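Local structure of probable tautomerase HP_0924 (Helicobacter pylori, 3M21) at residues 27-30 and 31-35. The protein is a probable tautomerase of the MIF clan, a short chain that assembles as a hexamer in this structure. Sequence-based numbering, arbitrary orientation.
Sequences SDLM and VKVLN
The backbone N of K32 reaches O of D28 at 2.8 Å, the shortest of four i to i+4 hydrogen bonds here. V31 N bonds S27 O at 3.1 Å, V33 N bonds L29 O at 3.0 Å, and L34 N bonds M30 O, also at 3.0 Å; in this last one, at the helix end, the donor is tilted 34° from the carbonyl plane. N35 is the first residue after the helix to leave helical phi/psi, with positive phi, and its N makes a weak bond to V31 O.

Residues 27-34 form the last part of helix 16-34, the connection between the parallel strands 2-7 and 42-47 in the beta-alpha-beta unit of the tautomerase fold. Two apolar pairs, each one turn apart, mark the flank turned to a second subunit. The L29 and V33 side chains run alongside each other in the same direction, with CD1 of L29 3.9 Å from CG2 of V33. That methyl is trans to the V33 carbonyl carbon, which also brings it to 3.1 Å from L29 O. Farther round, M30 bends at chi2 (-55°) and chi3 (-70°), and its CE comes within 4.2 Å of CD1 of L34. M30 and L34 both pack on L7 of that neighbouring subunit, L29 on its V26; within the chain, M30 also touches P1 and I41. The buried hydroxyl of S27 is satisfied one turn back, by O of I23.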
loop_
_atom_site.group_PDB
_atom_site.type_symbol
_atom_site.label_atom_id
_atom_site.label_comp_id
_atom_site.label_asym_id
_atom_site.label_seq_id
_atom_site.Cartn_x
_atom_site.Cartn_y
_atom_site.Cartn_z
ATOM N N SER F 27 -15.655 -8.511 3.283
ATOM C CA SER F 27 -15.501 -9.492 4.344
ATOM C C SER F 27 -16.253 -10.778 3.996
ATOM O O SER F 27 -15.695 -11.868 4.103
ATOM C CB SER F 27 -16.004 -8.924 5.672
ATOM O OG SER F 27 -15.245 -7.780 6.047
ATOM N N ASP F 28 -17.509 -10.661 3.569
ATOM C CA ASP F 28 -18.269 -11.856 3.210
ATOM C C ASP F 28 -17.577 -12.596 2.069
ATOM O O ASP F 28 -17.504 -13.825 2.077
ATOM C CB ASP F 28 -19.702 -11.498 2.796
ATOM C CG ASP F 28 -20.514 -10.913 3.937
ATOM O OD1 ASP F 28 -20.266 -11.286 5.103
ATOM O OD2 ASP F 28 -21.410 -10.085 3.671
ATOM N N LEU F 29 -17.070 -11.846 1.092
ATOM C CA LEU F 29 -16.381 -12.443 -0.050
ATOM C C LEU F 29 -15.227 -13.337 0.408
ATOM O O LEU F 29 -15.054 -14.445 -0.095
ATOM C CB LEU F 29 -15.836 -11.356 -0.982
ATOM C CG LEU F 29 -15.054 -11.861 -2.205
ATOM C CD1 LEU F 29 -16.020 -12.567 -3.153
ATOM C CD2 LEU F 29 -14.373 -10.696 -2.936
ATOM N N MET F 30 -14.437 -12.852 1.362
ATOM C CA MET F 30 -13.307 -13.625 1.871
ATOM C C MET F 30 -13.769 -14.882 2.612
ATOM O O MET F 30 -13.143 -15.942 2.506
ATOM C CB MET F 30 -12.450 -12.785 2.820
ATOM C CG MET F 30 -11.809 -11.562 2.189
ATOM S SD MET F 30 -10.824 -11.966 0.746
ATOM C CE MET F 30 -9.444 -12.821 1.511
ATOM N N VAL F 31 -14.852 -14.758 3.374
ATOM C CA VAL F 31 -15.385 -15.893 4.120
ATOM C C VAL F 31 -15.961 -16.933 3.160
ATOM O O VAL F 31 -15.776 -18.131 3.343
ATOM C CB VAL F 31 -16.495 -15.449 5.100
ATOM C CG1 VAL F 31 -17.034 -16.656 5.867
ATOM C CG2 VAL F 31 -15.948 -14.415 6.059
ATOM N N LYS F 32 -16.645 -16.457 2.128
ATOM C CA LYS F 32 -17.262 -17.327 1.140
ATOM C C LYS F 32 -16.272 -18.091 0.273
ATOM O O LYS F 32 -16.463 -19.271 -0.000
ATOM C CB LYS F 32 -18.184 -16.508 0.235
ATOM C CG LYS F 32 -18.725 -17.275 -0.966
ATOM C CD LYS F 32 -19.426 -16.348 -1.948
ATOM C CE LYS F 32 -19.813 -17.078 -3.221
ATOM N NZ LYS F 32 -20.367 -16.160 -4.258
ATOM N N VAL F 33 -15.213 -17.422 -0.162
ATOM C CA VAL F 33 -14.239 -18.067 -1.034
ATOM C C VAL F 33 -13.157 -18.889 -0.341
ATOM O O VAL F 33 -12.827 -19.983 -0.794
ATOM C CB VAL F 33 -13.549 -17.027 -1.944
ATOM C CG1 VAL F 33 -12.640 -17.725 -2.945
ATOM C CG2 VAL F 33 -14.603 -16.197 -2.664
ATOM N N LEU F 34 -12.607 -18.378 0.753
ATOM C CA LEU F 34 -11.539 -19.089 1.444
ATOM C C LEU F 34 -11.859 -19.470 2.889
ATOM O O LEU F 34 -10.981 -19.936 3.616
ATOM C CB LEU F 34 -10.265 -18.237 1.412
ATOM C CG LEU F 34 -9.801 -17.753 0.035
ATOM C CD1 LEU F 34 -8.649 -16.781 0.199
ATOM C CD2 LEU F 34 -9.391 -18.937 -0.827
ATOM N N ASN F 35 -13.106 -19.275 3.306
ATOM C CA ASN F 35 -13.516 -19.596 4.671
ATOM C C ASN F 35 -12.607 -18.892 5.679
ATOM O O ASN F 35 -12.402 -19.381 6.789
ATOM C CB ASN F 35 -13.469 -21.113 4.906
ATOM C CG ASN F 35 -14.463 -21.873 4.043
ATOM O OD1 ASN F 35 -15.678 -21.717 4.189
ATOM N ND2 ASN F 35 -13.950 -22.704 3.138
#